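Local coordinates for 5' nucleotidase family protein (Staphylococcus aureus subsp. aureus, PDB 4Q7F) that belongs to the 5' nucleotidase family and combines a calcineurin-like phosphoesterase region, with manganese and magnesium bound, with a C-terminal 5'-nucleotidase domain, at residues A[132-137]-A[182-187]; A[316-321]-A[376-381]; A[325-330]-A[370-375]. All blocks are in the same frame, centred on the assembly; numbering follows the deposited sequence.

Contact 1 (A[132-137]-A[182-187]); sequences CANIYE and HSAFEI
The backbones of N134 and H182 approach to 5.1 Å, CA to CA, where H182 N gives N134 O a nearly straight hydrogen bond of 2.8 Å. N134 returns the bond with its side chain. With CG set between the backbone N and the carbonyl carbon (chi1 69°), ND2 reaches H182 O at 2.8 Å, the oxygen lying somewhat out of the amide plane. A second bond runs from ND2 to T163 O, so two bonds grip ND2 of this buried amide. N134 CB also packs on I187 CG1 at 3.6 Å, and I187 CG2 lies 4.0 Å from A133 CB. Farther along, the imidazole edge of H182 is turned toward the phenol face of Y136 in an offset edge-to-face pair, the ring centroids 5.1 Å apart and the planes at 75°. S183 is the N-cap of the following helix, its OG accepting from E186 N at 3.1 Å and also bonded to E228. The contact thus joins the start of helix 184-198 and the residue before its cap to the turn leading into strand 135-137, the middle strand of a small antiparallel sheet, while strand 155-163 packs against A133 and N134 and helix 229-236 covers A184 and F185.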
ATOM      1  N   CYS A 132     -17.259   2.603  -6.984  1.00 21.94           N
ATOM      2  CA  CYS A 132     -16.920   3.168  -5.655  1.00 22.01           C
ATOM      3  C   CYS A 132     -18.117   3.937  -5.129  1.00 23.42           C
ATOM      4  O   CYS A 132     -18.368   5.069  -5.546  1.00 23.35           O
ATOM      5  CB  CYS A 132     -15.711   4.077  -5.738  1.00 21.64           C
ATOM      6  SG  CYS A 132     -15.240   4.711  -4.111  1.00 23.17           S
ATOM      7  N   ALA A 133     -18.855   3.328  -4.207  1.00 24.67           N
ATOM      8  CA  ALA A 133     -20.060   3.955  -3.664  1.00 26.84           C
ATOM      9  C   ALA A 133     -19.852   4.891  -2.461  1.00 27.95           C
ATOM     10  O   ALA A 133     -20.761   5.657  -2.091  1.00 28.53           O
ATOM     11  CB  ALA A 133     -21.070   2.867  -3.303  1.00 28.29           C
ATOM     12  N   ASN A 134     -18.667   4.879  -1.865  1.00 26.67           N
ATOM     13  CA  ASN A 134     -18.467   5.684  -0.662  1.00 26.39           C
ATOM     14  C   ASN A 134     -17.463   6.840  -0.728  1.00 26.51           C
ATOM     15  O   ASN A 134     -17.099   7.416   0.308  1.00 27.59           O
ATOM     16  CB  ASN A 134     -18.149   4.757   0.510  1.00 26.54           C
ATOM     17  CG  ASN A 134     -16.797   4.102   0.388  1.00 25.28           C
ATOM     18  OD1 ASN A 134     -16.363   3.761  -0.700  1.00 24.23           O
ATOM     19  ND2 ASN A 134     -16.115   3.939   1.513  1.00 25.46           N
ATOM     20  N   ILE A 135     -17.007   7.196  -1.922  1.00 25.80           N
ATOM     21  CA  ILE A 135     -16.106   8.334  -2.079  1.00 25.87           C
ATOM     22  C   ILE A 135     -16.835   9.313  -2.961  1.00 27.80           C
ATOM     23  O   ILE A 135     -17.141   9.014  -4.135  1.00 27.88           O
ATOM     24  CB  ILE A 135     -14.757   7.973  -2.720  1.00 24.69           C
ATOM     25  CG1 ILE A 135     -13.969   7.045  -1.804  1.00 23.86           C
ATOM     26  CG2 ILE A 135     -13.949   9.235  -2.997  1.00 25.19           C
ATOM     27  CD1 ILE A 135     -12.592   6.670  -2.315  1.00 23.10           C
ATOM     28  N   TYR A 136     -17.149  10.472  -2.399  1.00 29.38           N
ATOM     29  CA  TYR A 136     -17.872  11.505  -3.130  1.00 31.19           C
ATOM     30  C   TYR A 136     -16.983  12.648  -3.567  1.00 31.51           C
ATOM     31  O   TYR A 136     -16.034  13.048  -2.851  1.00 30.35           O
ATOM     32  CB  TYR A 136     -19.005  12.066  -2.266  1.00 33.38           C
ATOM     33  CG  TYR A 136     -20.277  11.246  -2.244  1.00 35.68           C
ATOM     34  CD1 TYR A 136     -20.291   9.928  -1.792  1.00 35.85           C
ATOM     35  CD2 TYR A 136     -21.488  11.817  -2.623  1.00 38.37           C
ATOM     36  CE1 TYR A 136     -21.472   9.190  -1.766  1.00 36.51           C
ATOM     37  CE2 TYR A 136     -22.669  11.096  -2.579  1.00 39.92           C
ATOM     38  CZ  TYR A 136     -22.659   9.787  -2.153  1.00 39.37           C
ATOM     39  OH  TYR A 136     -23.854   9.088  -2.125  1.00 42.62           O
ATOM     40  N   GLU A 137     -17.288  13.169  -4.743  1.00 32.66           N
ATOM     41  CA  GLU A 137     -16.633  14.350  -5.260  1.00 35.28           C
ATOM     42  C   GLU A 137     -17.770  15.374  -5.332  1.00 38.79           C
ATOM     43  O   GLU A 137     -18.707  15.227  -6.127  1.00 37.80           O
ATOM     44  CB  GLU A 137     -16.040  14.094  -6.624  1.00 36.43           C
ATOM     45  CG  GLU A 137     -15.323  15.302  -7.188  1.00 38.43           C
ATOM     46  CD  GLU A 137     -14.897  15.110  -8.627  1.00 38.92           C
ATOM     47  OE1 GLU A 137     -15.582  14.398  -9.387  1.00 42.44           O
ATOM     48  OE2 GLU A 137     -13.896  15.717  -9.012  1.00 40.92           O
ATOM     49  N   HIS A 182     -16.707   8.369   2.944  1.00 33.20           N
ATOM     50  CA  HIS A 182     -17.668   7.867   3.918  1.00 34.94           C
ATOM     51  C   HIS A 182     -17.336   6.449   4.388  1.00 33.18           C
ATOM     52  O   HIS A 182     -16.729   5.654   3.658  1.00 31.36           O
ATOM     53  CB  HIS A 182     -19.078   7.891   3.313  1.00 37.33           C
ATOM     54  CG  HIS A 182     -19.521   9.251   2.875  1.00 38.86           C
ATOM     55  ND1 HIS A 182     -20.194  10.118   3.705  1.00 42.63           N
ATOM     56  CD2 HIS A 182     -19.397   9.887   1.688  1.00 40.53           C
ATOM     57  CE1 HIS A 182     -20.452  11.239   3.055  1.00 42.75           C
ATOM     58  NE2 HIS A 182     -19.983  11.122   1.826  1.00 41.92           N
ATOM     59  N   SER A 183     -17.724   6.147   5.626  1.00 32.88           N
ATOM     60  CA  SER A 183     -17.555   4.808   6.184  1.00 31.82           C
ATOM     61  C   SER A 183     -18.123   3.740   5.236  1.00 31.30           C
ATOM     62  O   SER A 183     -19.267   3.859   4.794  1.00 31.92           O
ATOM     63  CB  SER A 183     -18.316   4.715   7.500  1.00 33.30           C
ATOM     64  OG  SER A 183     -18.503   3.362   7.873  1.00 33.74           O
ATOM     65  N   ALA A 184     -17.337   2.704   4.948  1.00 29.80           N
ATOM     66  CA  ALA A 184     -17.782   1.613   4.083  1.00 30.00           C
ATOM     67  C   ALA A 184     -18.916   0.863   4.763  1.00 31.27           C
ATOM     68  O   ALA A 184     -19.842   0.413   4.104  1.00 31.47           O
ATOM     69  CB  ALA A 184     -16.642   0.666   3.760  1.00 28.86           C
ATOM     70  N   PHE A 185     -18.855   0.757   6.082  1.00 31.72           N
ATOM     71  CA  PHE A 185     -19.914   0.097   6.832  1.00 33.86           C
ATOM     72  C   PHE A 185     -21.241   0.830   6.667  1.00 35.62           C
ATOM     73  O   PHE A 185     -22.286   0.203   6.435  1.00 36.23           O
ATOM     74  CB  PHE A 185     -19.566   0.052   8.325  1.00 35.11           C
ATOM     75  CG  PHE A 185     -20.637  -0.572   9.177  1.00 37.16           C
ATOM     76  CD1 PHE A 185     -21.768   0.142   9.520  1.00 38.90           C
ATOM     77  CD2 PHE A 185     -20.509  -1.871   9.637  1.00 38.57           C
ATOM     78  CE1 PHE A 185     -22.762  -0.428  10.294  1.00 41.47           C
ATOM     79  CE2 PHE A 185     -21.494  -2.445  10.423  1.00 40.31           C
ATOM     80  CZ  PHE A 185     -22.623  -1.723  10.750  1.00 41.88           C
ATOM     81  N   GLU A 186     -21.205   2.154   6.815  1.00 37.01           N
ATOM     82  CA  GLU A 186     -22.429   2.967   6.737  1.00 38.99           C
ATOM     83  C   GLU A 186     -23.051   2.959   5.349  1.00 37.17           C
ATOM     84  O   GLU A 186     -24.265   2.857   5.216  1.00 37.58           O
ATOM     85  CB  GLU A 186     -22.171   4.406   7.169  1.00 41.59           C
ATOM     86  CG  GLU A 186     -21.750   4.547   8.623  1.00 45.71           C
ATOM     87  CD  GLU A 186     -21.514   5.988   9.025  1.00 49.90           C
ATOM     88  OE1 GLU A 186     -21.919   6.904   8.267  1.00 53.27           O
ATOM     89  OE2 GLU A 186     -20.929   6.197  10.108  1.00 51.88           O
ATOM     90  N   ILE A 187     -22.225   3.081   4.318  1.00 34.75           N
ATOM     91  CA  ILE A 187     -22.750   3.071   2.953  1.00 34.16           C
ATOM     92  C   ILE A 187     -23.335   1.690   2.626  1.00 33.99           C
ATOM     93  O   ILE A 187     -24.386   1.588   1.982  1.00 35.26           O
ATOM     94  CB  ILE A 187     -21.689   3.508   1.932  1.00 32.12           C
ATOM     95  CG1 ILE A 187     -21.260   4.950   2.210  1.00 32.32           C
ATOM     96  CG2 ILE A 187     -22.217   3.378   0.511  1.00 32.23           C
ATOM     97  CD1 ILE A 187     -22.396   5.961   2.262  1.00 34.12           C
TER

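Contact 2 (A[316-321]-A[376-381]); sequences WLDYEI and TMRDVI
M377, a selenomethionine, touches W316 from CB to CE, CB at its backbone and CG over its ring, and shows how a bent side chain can follow an indole. Its CB rests 3.5 Å from W316 O. CG, anti to the backbone N (chi1 -179°), sits over the indole face, 3.7 Å from the centroid of the six-membered ring and 9° off the ring normal, a CH-pi contact. The chain then bends, leaving SE 4.7 Å from the same centroid in an oblique Met-aromatic contact. At the tip, CE touches W316 CZ2 at 3.9 Å and also meets I321 CD1. I381 CD1 adds to this apolar patch, reaching both W316 and L317.

Backbone bonds pin the start of the helix from outside: L317 O accepts from R378 N at 2.9 Å and Y319 O from M377 N at 2.9 Å. T376, the N-cap residue, gives both its N and its OG1 to D379 OD2. Next to it R378 spreads its guanidinium over L317 CB and forms a salt bridge, NH2 to D318 OD1 at 2.8 Å, in the guanidinium plane but from above the carboxylate plane. A water accepts from R378 NE and donates to D318 OD1 and T376 OG1, closing a small polar network. Outside it, E314 also holds R378, and R40 pairs with D318.

The contact joins the end of helix 304-317 to helix 377-383, which begins just where strands 320-323 and 374-376 pair at E320 and T376; helix 78-85 packs on W316 and L317, and helix 501-511 on I321, M377 and V380.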
ATOM      1  N   TRP A 316      15.917   1.646 -18.469  1.00 26.18           N
ATOM      2  CA  TRP A 316      15.767   2.834 -17.646  1.00 27.14           C
ATOM      3  C   TRP A 316      16.203   2.545 -16.222  1.00 25.26           C
ATOM      4  O   TRP A 316      16.909   3.341 -15.617  1.00 25.60           O
ATOM      5  CB  TRP A 316      14.312   3.311 -17.686  1.00 27.41           C
ATOM      6  CG  TRP A 316      14.054   4.558 -16.965  1.00 29.12           C
ATOM      7  CD1 TRP A 316      14.389   5.823 -17.367  1.00 30.76           C
ATOM      8  CD2 TRP A 316      13.317   4.704 -15.743  1.00 28.52           C
ATOM      9  NE1 TRP A 316      13.929   6.740 -16.453  1.00 31.71           N
ATOM     10  CE2 TRP A 316      13.273   6.080 -15.446  1.00 29.81           C
ATOM     11  CE3 TRP A 316      12.699   3.802 -14.872  1.00 27.18           C
ATOM     12  CZ2 TRP A 316      12.641   6.577 -14.306  1.00 29.44           C
ATOM     13  CZ3 TRP A 316      12.070   4.287 -13.750  1.00 26.52           C
ATOM     14  CH2 TRP A 316      12.033   5.661 -13.474  1.00 28.15           C
ATOM     15  N   LEU A 317      15.804   1.383 -15.700  1.00 24.18           N
ATOM     16  CA  LEU A 317      16.186   1.001 -14.356  1.00 23.73           C
ATOM     17  C   LEU A 317      17.696   0.849 -14.190  1.00 24.71           C
ATOM     18  O   LEU A 317      18.224   1.054 -13.099  1.00 24.31           O
ATOM     19  CB  LEU A 317      15.455  -0.276 -13.947  1.00 22.08           C
ATOM     20  CG  LEU A 317      13.964  -0.040 -13.695  1.00 21.66           C
ATOM     21  CD1 LEU A 317      13.268  -1.356 -13.451  1.00 21.23           C
ATOM     22  CD2 LEU A 317      13.751   0.902 -12.507  1.00 20.90           C
ATOM     23  N   ASP A 318      18.394   0.514 -15.269  1.00 25.46           N
ATOM     24  CA  ASP A 318      19.845   0.360 -15.220  1.00 26.73           C
ATOM     25  C   ASP A 318      20.614   1.663 -15.345  1.00 29.00           C
ATOM     26  O   ASP A 318      21.840   1.665 -15.202  1.00 28.59           O
ATOM     27  CB  ASP A 318      20.314  -0.617 -16.319  1.00 27.93           C
ATOM     28  CG  ASP A 318      19.934  -2.057 -16.019  1.00 26.51           C
ATOM     29  OD1 ASP A 318      19.685  -2.377 -14.827  1.00 24.92           O
ATOM     30  OD2 ASP A 318      19.890  -2.870 -16.972  1.00 27.33           O
ATOM     31  N   TYR A 319      19.909   2.770 -15.608  1.00 29.74           N
ATOM     32  CA  TYR A 319      20.556   4.059 -15.788  1.00 32.88           C
ATOM     33  C   TYR A 319      21.373   4.380 -14.549  1.00 32.91           C
ATOM     34  O   TYR A 319      20.859   4.335 -13.439  1.00 29.75           O
ATOM     35  CB  TYR A 319      19.536   5.173 -16.056  1.00 34.73           C
ATOM     36  CG  TYR A 319      20.188   6.529 -16.178  1.00 38.40           C
ATOM     37  CD1 TYR A 319      20.752   6.945 -17.379  1.00 41.43           C
ATOM     38  CD2 TYR A 319      20.273   7.382 -15.081  1.00 40.02           C
ATOM     39  CE1 TYR A 319      21.375   8.185 -17.489  1.00 44.23           C
ATOM     40  CE2 TYR A 319      20.885   8.624 -15.181  1.00 43.56           C
ATOM     41  CZ  TYR A 319      21.431   9.019 -16.387  1.00 45.09           C
ATOM     42  OH  TYR A 319      22.039  10.247 -16.482  1.00 50.63           O
ATOM     43  N   GLU A 320      22.647   4.687 -14.757  1.00 34.09           N
ATOM     44  CA  GLU A 320      23.546   4.984 -13.652  1.00 36.35           C
ATOM     45  C   GLU A 320      23.390   6.416 -13.133  1.00 35.67           C
ATOM     46  O   GLU A 320      23.535   7.382 -13.882  1.00 36.18           O
ATOM     47  CB  GLU A 320      24.995   4.709 -14.074  1.00 39.29           C
ATOM     48  CG  GLU A 320      26.004   5.043 -12.992  1.00 41.86           C
ATOM     49  CD  GLU A 320      27.410   4.582 -13.316  1.00 45.39           C
ATOM     50  OE1 GLU A 320      27.578   3.527 -13.975  1.00 47.04           O
ATOM     51  OE2 GLU A 320      28.351   5.270 -12.868  1.00 51.00           O
ATOM     52  N   ILE A 321      23.097   6.539 -11.841  1.00 33.80           N
ATOM     53  CA  ILE A 321      22.931   7.833 -11.203  1.00 33.59           C
ATOM     54  C   ILE A 321      24.313   8.390 -10.844  1.00 35.28           C
ATOM     55  O   ILE A 321      24.660   9.508 -11.229  1.00 35.38           O
ATOM     56  CB  ILE A 321      22.080   7.729  -9.917  1.00 31.74           C
ATOM     57  CG1 ILE A 321      20.738   7.014 -10.194  1.00 30.63           C
ATOM     58  CG2 ILE A 321      21.857   9.109  -9.324  1.00 32.64           C
ATOM     59  CD1 ILE A 321      19.803   7.787 -11.097  1.00 30.44           C
ATOM     60  N   THR A 376      22.110   2.786  -9.449  1.00 27.57           N
ATOM     61  CA  THR A 376      21.271   2.913 -10.644  1.00 26.50           C
ATOM     62  C   THR A 376      19.853   3.358 -10.231  1.00 24.90           C
ATOM     63  O   THR A 376      19.524   3.377  -9.037  1.00 23.71           O
ATOM     64  CB  THR A 376      21.163   1.577 -11.397  1.00 26.35           C
ATOM     65  OG1 THR A 376      20.518   0.618 -10.557  1.00 25.03           O
ATOM     66  CG2 THR A 376      22.557   1.053 -11.797  1.00 27.58           C
HETATM   67  N   MSE A 377      19.029   3.700 -11.217  1.00 24.24           N
HETATM   68  CA  MSE A 377      17.635   4.117 -10.965  1.00 24.07           C
HETATM   69  C   MSE A 377      16.928   3.028 -10.154  1.00 23.29           C
HETATM   70  O   MSE A 377      16.181   3.323  -9.203  1.00 22.15           O
HETATM   71  CB  MSE A 377      16.975   4.411 -12.314  1.00 24.55           C
HETATM   72  CG  MSE A 377      15.526   4.880 -12.203  1.00 25.15           C
HETATM   73 SE   MSE A 377      15.297   6.402 -10.941  1.00 25.37          SE
HETATM   74  CE  MSE A 377      15.796   7.737 -12.282  1.00 26.21           C
ATOM     75  N   ARG A 378      17.204   1.771 -10.515  1.00 23.61           N
ATOM     76  CA  ARG A 378      16.655   0.570  -9.839  1.00 22.92           C
ATOM     77  C   ARG A 378      16.880   0.645  -8.329  1.00 22.59           C
ATOM     78  O   ARG A 378      15.976   0.425  -7.547  1.00 21.74           O
ATOM     79  CB  ARG A 378      17.343  -0.698 -10.375  1.00 23.36           C
ATOM     80  CG  ARG A 378      16.712  -2.036  -9.934  1.00 22.88           C
ATOM     81  CD  ARG A 378      17.482  -3.263 -10.420  1.00 23.49           C
ATOM     82  NE  ARG A 378      17.712  -3.201 -11.854  1.00 23.94           N
ATOM     83  CZ  ARG A 378      16.880  -3.656 -12.779  1.00 23.79           C
ATOM     84  NH1 ARG A 378      15.745  -4.276 -12.450  1.00 23.20           N
ATOM     85  NH2 ARG A 378      17.201  -3.489 -14.044  1.00 24.65           N
ATOM     86  N   ASP A 379      18.105   0.961  -7.944  1.00 23.19           N
ATOM     87  CA  ASP A 379      18.481   1.049  -6.532  1.00 23.35           C
ATOM     88  C   ASP A 379      17.779   2.177  -5.803  1.00 22.36           C
ATOM     89  O   ASP A 379      17.352   2.007  -4.669  1.00 22.71           O
ATOM     90  CB  ASP A 379      19.991   1.182  -6.427  1.00 24.31           C
ATOM     91  CG  ASP A 379      20.715   0.083  -7.188  1.00 25.53           C
ATOM     92  OD1 ASP A 379      20.442  -1.105  -6.918  1.00 27.26           O
ATOM     93  OD2 ASP A 379      21.543   0.394  -8.058  1.00 25.47           O
ATOM     94  N   VAL A 380      17.650   3.334  -6.448  1.00 22.05           N
ATOM     95  CA  VAL A 380      17.000   4.483  -5.832  1.00 21.18           C
ATOM     96  C   VAL A 380      15.537   4.179  -5.539  1.00 20.54           C
ATOM     97  O   VAL A 380      15.024   4.492  -4.461  1.00 19.08           O
ATOM     98  CB  VAL A 380      17.088   5.749  -6.726  1.00 21.49           C
ATOM     99  CG1 VAL A 380      16.188   6.851  -6.186  1.00 21.06           C
ATOM    100  CG2 VAL A 380      18.524   6.239  -6.859  1.00 22.41           C
ATOM    101  N   ILE A 381      14.863   3.579  -6.520  1.00 20.58           N
ATOM    102  CA  ILE A 381      13.454   3.254  -6.372  1.00 20.60           C
ATOM    103  C   ILE A 381      13.233   2.210  -5.269  1.00 21.25           C
ATOM    104  O   ILE A 381      12.304   2.348  -4.474  1.00 20.58           O
ATOM    105  CB  ILE A 381      12.822   2.783  -7.701  1.00 20.76           C
ATOM    106  CG1 ILE A 381      12.864   3.914  -8.746  1.00 20.89           C
ATOM    107  CG2 ILE A 381      11.384   2.388  -7.438  1.00 21.09           C
ATOM    108  CD1 ILE A 381      12.373   3.549 -10.146  1.00 21.63           C
TER
HETATM  109  O   HOH W   1      20.104  -1.906 -12.178  1.00 21.18           O

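Contact 3 (A[325-330]-A[370-375]); sequences PYDMTI and GFKQVV
M328 and F371 form the hydrogen-bonded pair of a very short antiparallel beta ladder, two strands of two residues each, with an Asx turn beside it. M328 N donates to F371 O at 2.8 Å, nearly in line with the carbonyl. The return bond, F371 N to M328 O, is longer at 3.2 Å and comes in from above the carbonyl plane, so the two halves of the pair are unequal. Their side chains leave on the same face and run side by side, with selenomethionine M328 CE 3.6 Å from F371 CD2.

At the next, non-hydrogen-bonded pair, T329 stands opposite G370. The glycine takes a positive phi of 74°, and its CA makes a CA-H...O contact with M328 O. On the other flank the side chain of Q373 reaches along P325 and Y326, its CG 3.7 Å from Y326 C. The carbonyl oxygen Y326 O is buried here without a partner.

The Asx turn bends the chain beside K372. D327 CG is anti to the backbone N (chi1 -173°), which directs the carboxylate forward along the chain, and OD2 accepts from T329 N at 2.8 Å. D327 OD1 takes a bond from T329 OG1 at 3.0 Å. The same oxygen, D327 OD1, also lies 3.2 Å from K372 CA.

Around these groups lies a second layer. The hydroxyl of Y326 is tied to M515 O, while N383 OD1, from helix 377-383, accepts from G370 N at the end of the ladder. F343, from helix 342-355, meets the F371 ring edge-to-face and also touches M328. From within segment 370-375 itself, V375 CG1 lies over the centre of the F371 ring, 3.9 Å above its plane.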
ATOM      1  N   PRO A 325      32.214   6.508  -3.481  1.00 51.03           N
ATOM      2  CA  PRO A 325      33.534   5.967  -3.137  1.00 52.52           C
ATOM      3  C   PRO A 325      33.504   4.831  -2.103  1.00 54.52           C
ATOM      4  O   PRO A 325      34.555   4.291  -1.771  1.00 57.54           O
ATOM      5  CB  PRO A 325      34.283   7.184  -2.591  1.00 53.39           C
ATOM      6  CG  PRO A 325      33.229   8.110  -2.096  1.00 53.25           C
ATOM      7  CD  PRO A 325      31.935   7.784  -2.800  1.00 50.62           C
ATOM      8  N   TYR A 326      32.318   4.469  -1.607  1.00 54.39           N
ATOM      9  CA  TYR A 326      32.187   3.396  -0.620  1.00 54.16           C
ATOM     10  C   TYR A 326      30.811   2.730  -0.665  1.00 53.98           C
ATOM     11  O   TYR A 326      29.842   3.299  -1.191  1.00 52.86           O
ATOM     12  CB  TYR A 326      32.432   3.946   0.779  1.00 57.74           C
ATOM     13  CG  TYR A 326      31.602   5.160   1.070  1.00 59.15           C
ATOM     14  CD1 TYR A 326      30.300   5.040   1.534  1.00 60.51           C
ATOM     15  CD2 TYR A 326      32.114   6.437   0.865  1.00 61.98           C
ATOM     16  CE1 TYR A 326      29.530   6.156   1.788  1.00 60.01           C
ATOM     17  CE2 TYR A 326      31.351   7.559   1.120  1.00 62.72           C
ATOM     18  CZ  TYR A 326      30.058   7.409   1.581  1.00 62.66           C
ATOM     19  OH  TYR A 326      29.290   8.515   1.840  1.00 67.96           O
ATOM     20  N   ASP A 327      30.735   1.530  -0.090  1.00 49.69           N
ATOM     21  CA  ASP A 327      29.501   0.763  -0.059  1.00 48.39           C
ATOM     22  C   ASP A 327      28.633   1.166   1.136  1.00 46.57           C
ATOM     23  O   ASP A 327      29.149   1.438   2.228  1.00 46.10           O
ATOM     24  CB  ASP A 327      29.807  -0.735   0.033  1.00 48.17           C
ATOM     25  CG  ASP A 327      28.568  -1.580  -0.089  1.00 47.46           C
ATOM     26  OD1 ASP A 327      28.146  -1.841  -1.229  1.00 50.24           O
ATOM     27  OD2 ASP A 327      28.025  -2.007   0.950  1.00 45.20           O
HETATM   28  N   MSE A 328      27.318   1.188   0.915  1.00 40.77           N
HETATM   29  CA  MSE A 328      26.339   1.513   1.948  1.00 40.84           C
HETATM   30  C   MSE A 328      25.224   0.493   1.899  1.00 40.15           C
HETATM   31  O   MSE A 328      24.048   0.825   2.077  1.00 38.09           O
HETATM   32  CB  MSE A 328      25.740   2.892   1.679  1.00 40.85           C
HETATM   33  CG  MSE A 328      26.653   4.033   2.108  1.00 41.85           C
HETATM   34 SE   MSE A 328      25.620   5.709   2.136  1.00 41.76          SE
HETATM   35  CE  MSE A 328      24.863   5.676   0.320  1.00 39.05           C
ATOM     36  N   THR A 329      25.574  -0.764   1.658  1.00 38.30           N
ATOM     37  CA  THR A 329      24.572  -1.805   1.565  1.00 38.13           C
ATOM     38  C   THR A 329      24.028  -2.158   2.945  1.00 36.61           C
ATOM     39  O   THR A 329      24.715  -2.035   3.943  1.00 35.23           O
ATOM     40  CB  THR A 329      25.141  -3.074   0.887  1.00 40.34           C
ATOM     41  OG1 THR A 329      25.437  -2.786  -0.487  1.00 42.39           O
ATOM     42  CG2 THR A 329      24.146  -4.215   0.923  1.00 41.07           C
ATOM     43  N   ILE A 330      22.771  -2.569   2.971  1.00 35.38           N
ATOM     44  CA  ILE A 330      22.124  -3.032   4.175  1.00 37.41           C
ATOM     45  C   ILE A 330      22.065  -4.555   4.082  1.00 38.31           C
ATOM     46  O   ILE A 330      21.318  -5.109   3.277  1.00 35.73           O
ATOM     47  CB  ILE A 330      20.717  -2.426   4.312  1.00 37.72           C
ATOM     48  CG1 ILE A 330      20.850  -0.928   4.615  1.00 38.19           C
ATOM     49  CG2 ILE A 330      19.933  -3.137   5.411  1.00 38.10           C
ATOM     50  CD1 ILE A 330      19.542  -0.176   4.662  1.00 36.98           C
ATOM     51  N   GLY A 370      19.788  -0.488   0.622  1.00 31.67           N
ATOM     52  CA  GLY A 370      20.891   0.471   0.628  1.00 31.00           C
ATOM     53  C   GLY A 370      21.521   0.611  -0.744  1.00 31.90           C
ATOM     54  O   GLY A 370      20.962   0.140  -1.749  1.00 30.77           O
ATOM     55  N   PHE A 371      22.670   1.277  -0.806  1.00 31.98           N
ATOM     56  CA  PHE A 371      23.359   1.445  -2.072  1.00 32.55           C
ATOM     57  C   PHE A 371      24.730   0.757  -2.085  1.00 35.27           C
ATOM     58  O   PHE A 371      25.447   0.739  -1.093  1.00 33.46           O
ATOM     59  CB  PHE A 371      23.630   2.910  -2.433  1.00 31.88           C
ATOM     60  CG  PHE A 371      22.409   3.783  -2.595  1.00 31.05           C
ATOM     61  CD1 PHE A 371      21.223   3.301  -3.106  1.00 31.05           C
ATOM     62  CD2 PHE A 371      22.513   5.143  -2.352  1.00 31.46           C
ATOM     63  CE1 PHE A 371      20.130   4.141  -3.285  1.00 30.43           C
ATOM     64  CE2 PHE A 371      21.437   5.989  -2.539  1.00 30.42           C
ATOM     65  CZ  PHE A 371      20.238   5.488  -3.002  1.00 30.21           C
ATOM     66  N   LYS A 372      25.072   0.211  -3.241  1.00 37.61           N
ATOM     67  CA  LYS A 372      26.391  -0.339  -3.468  1.00 41.98           C
ATOM     68  C   LYS A 372      27.122   0.874  -4.016  1.00 41.63           C
ATOM     69  O   LYS A 372      26.534   1.956  -4.094  1.00 38.91           O
ATOM     70  CB  LYS A 372      26.356  -1.446  -4.512  1.00 44.41           C
ATOM     71  CG  LYS A 372      25.514  -2.654  -4.134  1.00 46.70           C
ATOM     72  CD  LYS A 372      25.324  -3.598  -5.315  1.00 49.38           C
ATOM     73  CE  LYS A 372      24.487  -2.940  -6.407  1.00 50.26           C
ATOM     74  NZ  LYS A 372      24.265  -3.829  -7.572  1.00 52.61           N
ATOM     75  N   GLN A 373      28.370   0.704  -4.428  1.00 41.64           N
ATOM     76  CA  GLN A 373      29.132   1.820  -4.952  1.00 43.21           C
ATOM     77  C   GLN A 373      28.508   2.363  -6.234  1.00 42.72           C
ATOM     78  O   GLN A 373      28.450   3.578  -6.423  1.00 45.15           O
ATOM     79  CB  GLN A 373      30.597   1.443  -5.160  1.00 46.57           C
ATOM     80  CG  GLN A 373      31.260   0.989  -3.876  1.00 48.52           C
ATOM     81  CD  GLN A 373      32.769   0.905  -3.974  1.00 53.18           C
ATOM     82  OE1 GLN A 373      33.416   1.721  -4.639  1.00 55.11           O
ATOM     83  NE2 GLN A 373      33.345  -0.055  -3.264  1.00 55.13           N
ATOM     84  N   VAL A 374      28.035   1.482  -7.111  1.00 40.92           N
ATOM     85  CA  VAL A 374      27.374   1.940  -8.323  1.00 39.28           C
ATOM     86  C   VAL A 374      25.890   1.996  -7.984  1.00 36.66           C
ATOM     87  O   VAL A 374      25.311   1.024  -7.479  1.00 37.67           O
ATOM     88  CB  VAL A 374      27.660   1.035  -9.540  1.00 40.03           C
ATOM     89  CG1 VAL A 374      26.940   1.558 -10.779  1.00 39.74           C
ATOM     90  CG2 VAL A 374      29.160   0.962  -9.796  1.00 41.67           C
ATOM     91  N   VAL A 375      25.295   3.160  -8.213  1.00 34.34           N
ATOM     92  CA  VAL A 375      23.893   3.383  -7.925  1.00 31.12           C
ATOM     93  C   VAL A 375      23.143   3.601  -9.227  1.00 29.83           C
ATOM     94  O   VAL A 375      23.497   4.490 -10.012  1.00 29.37           O
ATOM     95  CB  VAL A 375      23.684   4.614  -7.037  1.00 30.95           C
ATOM     96  CG1 VAL A 375      22.211   4.765  -6.684  1.00 29.59           C
ATOM     97  CG2 VAL A 375      24.526   4.521  -5.770  1.00 31.36           C
TER

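Overall arrangement
From the N terminus, contact 1 closes first, bringing the start of helix 184-198 back to the turn before strand 135-137 within the calcineurin-like phosphoesterase region. Contacts 2 and 3 follow much later, on the opposite side of the chain's centre; the centres of contacts 1 and 2 are about 39 Å apart. Contact 2 opens at 316-321 and ends at 376-381, and the shorter loop of contact 3, from 325-330 to 370-375, lies wholly within it without crossing. These two touch through the ladder of strands 320-323 and 374-376, where I321 N lies 2.8 Å from V375 O, probably hydrogen-bonded. Together they gather helices 304-317 and 377-383 and two small ladders into one corner.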